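Local structure of hypothetical Thioesterase Protein SP_1851 (Streptococcus pneumoniae serotype 4, 4XY5) at residues G26-L39 with K83-V95. The protein is a hypothetical hotdog-fold thioesterase of the PaaI type, which probably hydrolyses the thioester bond of acyl-coenzyme A substrates. The protein carries 1 engineered substitution. Sequence-based numbering, arbitrary orientation.
Sequences GHVVVTTKVVNSSL and KLDDVLTIKGECV
Val-34 and Leu-88 meet where strand 27-33 of the hotdog sheet ends and its antiparallel neighbour 87-97 begins. The side chain of Val-34 touches the partner segment at every carbon. Its CB sits 3.3 Å from Lys-83 O, and CG1, anti to the backbone N (chi1 -177°), leans on that same carbonyl. The other branch, CG2, anti to the carbonyl carbon, passes Asp-86 O and CB and ends 3.6 Å from Leu-88 CD1. The backbone of Val-34 is gripped at both ends: its N donates to Asp-86 O, while its O accepts from Asp-85 N. These bonds tie the residue that follows strand 27-33 to the type II turn 83-86, where Asp-86 OD2 receives Lys-83 N and OD1 is bound by Gln-111. Leu-84 reaches out of the turn to lay CD1 3.6 Å from Val-35 CA.

Along the strands, pairs of backbone bonds at Val-28/Gly-92, Val-30/Ile-90 and Thr-32/Leu-88 alternate with non-hydrogen-bonded pairs. On the buried side, Ile-90 CD1 lies 4.0 Å from Thr-32 CG2, and both Val-30 and Ile-90 rest on Ile-57 of helix 47-64, the helix that the hotdog sheet wraps. Thr-32 OG1, anti to its own N, is turned off this apolar patch and bonds Asn-17 O.

The other face is more open. Here Val-29 splits its branches, CG1 going to Thr-89 CG2 and CG2 to the CG of Lys-91, which lies alongside. At the far end His-27 and Glu-93 point the same way, ring and carboxylate planes 54° apart; ND1 is bound to Asp-25 O, and His-27 CD2 comes within 3.7 Å of Glu-93 CB.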
loop_
_atom_site.group_PDB
_atom_site.type_symbol
_atom_site.label_atom_id
_atom_site.label_comp_id
_atom_site.label_asym_id
_atom_site.label_seq_id
_atom_site.Cartn_x
_atom_site.Cartn_y
_atom_site.Cartn_z
ATOM N N GLY A 26 14.224 1.974 18.585
ATOM C CA GLY A 26 13.390 1.565 17.470
ATOM C C GLY A 26 12.085 0.909 17.870
ATOM O O GLY A 26 11.417 0.310 17.040
ATOM N N HIS A 27 11.715 1.036 19.137
ATOM C CA HIS A 27 10.491 0.430 19.641
ATOM C C HIS A 27 9.745 1.442 20.481
ATOM O O HIS A 27 10.307 2.016 21.407
ATOM C CB HIS A 27 10.800 -0.814 20.471
ATOM C CG HIS A 27 11.431 -1.912 19.679
ATOM N ND1 HIS A 27 12.751 -1.877 19.283
ATOM C CD2 HIS A 27 10.920 -3.062 19.183
ATOM C CE1 HIS A 27 13.030 -2.965 18.589
ATOM N NE2 HIS A 27 11.936 -3.700 18.512
ATOM N N VAL A 28 8.477 1.653 20.143
ATOM C CA VAL A 28 7.672 2.690 20.757
ATOM C C VAL A 28 6.315 2.116 21.124
ATOM O O VAL A 28 5.743 1.348 20.362
ATOM C CB VAL A 28 7.497 3.891 19.796
ATOM C CG1 VAL A 28 6.428 4.852 20.315
ATOM C CG2 VAL A 28 8.830 4.602 19.584
ATOM N N VAL A 29 5.823 2.455 22.310
ATOM C CA VAL A 29 4.457 2.126 22.712
ATOM C C VAL A 29 3.792 3.376 23.298
ATOM O O VAL A 29 4.305 3.968 24.251
ATOM C CB VAL A 29 4.417 0.996 23.764
ATOM C CG1 VAL A 29 2.989 0.757 24.234
ATOM C CG2 VAL A 29 5.028 -0.284 23.205
ATOM N N VAL A 30 2.653 3.766 22.723
ATOM C CA VAL A 30 1.903 4.945 23.171
ATOM C C VAL A 30 0.446 4.552 23.342
ATOM O O VAL A 30 -0.088 3.820 22.511
ATOM C CB VAL A 30 2.015 6.115 22.165
ATOM C CG1 VAL A 30 1.121 7.292 22.579
ATOM C CG2 VAL A 30 3.468 6.557 22.010
ATOM N N THR A 31 -0.200 5.028 24.408
ATOM C CA THR A 31 -1.621 4.766 24.590
ATOM C C THR A 31 -2.428 6.064 24.456
ATOM O O THR A 31 -1.901 7.161 24.648
ATOM C CB THR A 31 -1.919 4.102 25.946
ATOM O OG1 THR A 31 -1.567 4.993 27.009
ATOM C CG2 THR A 31 -1.139 2.795 26.079
ATOM N N THR A 32 -3.695 5.932 24.083
ATOM C CA THR A 32 -4.548 7.100 23.902
ATOM C C THR A 32 -6.001 6.675 24.023
ATOM O O THR A 32 -6.350 5.536 23.710
ATOM C CB THR A 32 -4.307 7.798 22.535
ATOM O OG1 THR A 32 -5.017 9.040 22.499
ATOM C CG2 THR A 32 -4.762 6.928 21.360
ATOM N N LYS A 33 -6.849 7.585 24.491
ATOM C CA LYS A 33 -8.262 7.276 24.644
ATOM C C LYS A 33 -9.067 7.914 23.530
ATOM O O LYS A 33 -8.918 9.107 23.275
ATOM C CB LYS A 33 -8.801 7.765 25.994
ATOM C CG LYS A 33 -10.192 7.206 26.287
ATOM C CD LYS A 33 -10.723 7.678 27.626
ATOM C CE LYS A 33 -10.950 9.167 27.623
ATOM N NZ LYS A 33 -11.571 9.618 28.896
ATOM N N VAL A 34 -9.919 7.115 22.890
ATOM C CA VAL A 34 -10.775 7.591 21.806
ATOM C C VAL A 34 -11.819 8.558 22.373
ATOM O O VAL A 34 -12.501 8.248 23.352
ATOM C CB VAL A 34 -11.467 6.423 21.081
ATOM C CG1 VAL A 34 -12.299 6.918 19.911
ATOM C CG2 VAL A 34 -10.430 5.411 20.592
ATOM N N VAL A 35 -11.915 9.740 21.772
ATOM C CA VAL A 35 -12.843 10.763 22.240
ATOM C C VAL A 35 -13.707 11.223 21.069
ATOM O O VAL A 35 -13.569 10.706 19.947
ATOM C CB VAL A 35 -12.098 11.958 22.887
ATOM C CG1 VAL A 35 -11.489 11.533 24.220
ATOM C CG2 VAL A 35 -11.018 12.502 21.963
ATOM N N ASN A 36 -14.614 12.164 21.303
ATOM C CA ASN A 36 -15.548 12.536 20.239
ATOM C C ASN A 36 -14.856 13.070 18.991
ATOM O O ASN A 36 -15.307 12.825 17.875
ATOM C CB ASN A 36 -16.564 13.583 20.732
ATOM C CG ASN A 36 -17.671 13.841 19.710
ATOM O OD1 ASN A 36 -18.543 12.994 19.502
ATOM N ND2 ASN A 36 -17.637 14.998 19.068
ATOM N N SER A 37 -13.762 13.797 19.172
ATOM C CA SER A 37 -13.072 14.394 18.029
ATOM C C SER A 37 -12.346 13.321 17.201
ATOM O O SER A 37 -11.855 13.601 16.106
ATOM C CB SER A 37 -12.077 15.460 18.493
ATOM O OG SER A 37 -11.078 14.902 19.329
ATOM N N SER A 38 -12.294 12.104 17.737
ATOM C CA SER A 38 -11.643 10.981 17.066
ATOM C C SER A 38 -12.552 10.320 16.036
ATOM O O SER A 38 -12.085 9.545 15.224
ATOM C CB SER A 38 -11.215 9.912 18.078
ATOM O OG SER A 38 -10.569 10.465 19.214
ATOM N N LEU A 39 -13.853 10.605 16.092
ATOM C CA LEU A 39 -14.848 9.776 15.409
ATOM C C LEU A 39 -15.221 10.271 14.006
ATOM O O LEU A 39 -14.996 11.431 13.672
ATOM C CB LEU A 39 -16.127 9.690 16.263
ATOM C CG LEU A 39 -15.961 9.253 17.724
ATOM C CD1 LEU A 39 -17.308 9.328 18.476
ATOM C CD2 LEU A 39 -15.372 7.851 17.802
ATOM N N LYS A 83 -13.900 2.474 19.090
ATOM C CA LYS A 83 -15.130 3.083 19.606
ATOM C C LYS A 83 -14.837 4.140 20.664
ATOM O O LYS A 83 -13.771 4.134 21.270
ATOM C CB LYS A 83 -16.048 2.011 20.202
ATOM C CG LYS A 83 -16.265 0.794 19.319
ATOM C CD LYS A 83 -17.120 1.104 18.100
ATOM C CE LYS A 83 -18.465 1.688 18.497
ATOM N NZ LYS A 83 -19.294 2.047 17.306
ATOM N N LEU A 84 -15.790 5.041 20.890
ATOM C CA LEU A 84 -15.658 6.020 21.964
ATOM C C LEU A 84 -15.251 5.341 23.280
ATOM O O LEU A 84 -15.790 4.294 23.628
ATOM C CB LEU A 84 -16.969 6.795 22.141
ATOM C CG LEU A 84 -16.928 7.933 23.168
ATOM C CD1 LEU A 84 -15.984 9.038 22.708
ATOM C CD2 LEU A 84 -18.320 8.481 23.443
ATOM N N ASP A 85 -14.255 5.925 23.947
ATOM C CA ASP A 85 -13.733 5.491 25.248
ATOM C C ASP A 85 -12.822 4.255 25.183
ATOM O O ASP A 85 -12.288 3.842 26.214
ATOM C CB ASP A 85 -14.878 5.242 26.251
ATOM C CG ASP A 85 -15.527 6.543 26.748
ATOM O OD1 ASP A 85 -16.774 6.601 26.813
ATOM O OD2 ASP A 85 -14.801 7.499 27.093
ATOM N N ASP A 86 -12.625 3.675 23.995
ATOM C CA ASP A 86 -11.590 2.652 23.840
ATOM C C ASP A 86 -10.260 3.237 24.274
ATOM O O ASP A 86 -9.995 4.413 24.045
ATOM C CB ASP A 86 -11.462 2.159 22.388
ATOM C CG ASP A 86 -12.508 1.131 22.004
ATOM O OD1 ASP A 86 -13.275 0.675 22.882
ATOM O OD2 ASP A 86 -12.547 0.767 20.803
ATOM N N VAL A 87 -9.419 2.423 24.903
ATOM C CA VAL A 87 -8.029 2.796 25.077
ATOM C C VAL A 87 -7.250 2.042 24.009
ATOM O O VAL A 87 -7.318 0.814 23.936
ATOM C CB VAL A 87 -7.504 2.460 26.477
ATOM C CG1 VAL A 87 -5.997 2.744 26.570
ATOM C CG2 VAL A 87 -8.276 3.255 27.510
ATOM N N LEU A 88 -6.566 2.794 23.152
ATOM C CA LEU A 88 -5.810 2.212 22.051
ATOM C C LEU A 88 -4.336 2.178 22.387
ATOM O O LEU A 88 -3.757 3.188 22.790
ATOM C CB LEU A 88 -6.032 3.013 20.765
ATOM C CG LEU A 88 -7.482 3.141 20.321
ATOM C CD1 LEU A 88 -7.582 3.881 18.981
ATOM C CD2 LEU A 88 -8.122 1.770 20.245
ATOM N N THR A 89 -3.729 1.012 22.215
ATOM C CA THR A 89 -2.294 0.872 22.385
ATOM C C THR A 89 -1.655 0.804 21.008
ATOM O O THR A 89 -1.958 -0.083 20.234
ATOM C CB THR A 89 -1.939 -0.378 23.191
ATOM O OG1 THR A 89 -2.570 -0.294 24.476
ATOM C CG2 THR A 89 -0.425 -0.475 23.382
ATOM N N ILE A 90 -0.772 1.758 20.744
ATOM C CA ILE A 90 -0.120 1.932 19.456
ATOM C C ILE A 90 1.320 1.494 19.615
ATOM O O ILE A 90 2.090 2.139 20.322
ATOM C CB ILE A 90 -0.159 3.405 18.994
ATOM C CG1 ILE A 90 -1.522 4.022 19.300
ATOM C CG2 ILE A 90 0.219 3.528 17.489
ATOM C CD1 ILE A 90 -1.440 5.519 19.638
ATOM N N LYS A 91 1.671 0.391 18.971
ATOM C CA LYS A 91 3.019 -0.158 19.074
ATOM C C LYS A 91 3.711 -0.063 17.738
ATOM O O LYS A 91 3.235 -0.636 16.765
ATOM C CB LYS A 91 2.976 -1.621 19.520
ATOM C CG LYS A 91 2.254 -1.848 20.841
ATOM C CD LYS A 91 2.343 -3.317 21.260
ATOM C CE LYS A 91 1.884 -3.507 22.701
ATOM N NZ LYS A 91 2.149 -4.902 23.165
ATOM N N GLY A 92 4.838 0.639 17.696
ATOM C CA GLY A 92 5.597 0.750 16.464
ATOM C C GLY A 92 6.988 0.173 16.643
ATOM O O GLY A 92 7.577 0.254 17.734
ATOM N N GLU A 93 7.515 -0.416 15.581
ATOM C CA GLU A 93 8.888 -0.883 15.623
ATOM C C GLU A 93 9.528 -0.785 14.253
ATOM O O GLU A 93 8.851 -0.879 13.232
ATOM C CB GLU A 93 8.955 -2.312 16.139
ATOM C CG GLU A 93 8.540 -3.355 15.130
ATOM C CD GLU A 93 8.765 -4.765 15.635
ATOM O OE1 GLU A 93 8.001 -5.205 16.518
ATOM O OE2 GLU A 93 9.706 -5.432 15.154
ATOM N N CYS A 94 10.838 -0.574 14.233
ATOM C CA CYS A 94 11.569 -0.565 12.983
ATOM C C CYS A 94 11.870 -1.991 12.580
ATOM O O CYS A 94 12.603 -2.691 13.277
ATOM C CB CYS A 94 12.863 0.227 13.107
ATOM S SG CYS A 94 13.723 0.410 11.543
ATOM N N VAL A 95 11.297 -2.431 11.470
ATOM C CA VAL A 95 11.540 -3.787 11.009
ATOM C C VAL A 95 12.738 -3.819 10.088
ATOM O O VAL A 95 13.396 -4.854 9.947
ATOM C CB VAL A 95 10.313 -4.385 10.291
ATOM C CG1 VAL A 95 9.153 -4.466 11.245
ATOM C CG2 VAL A 95 9.957 -3.564 9.085
#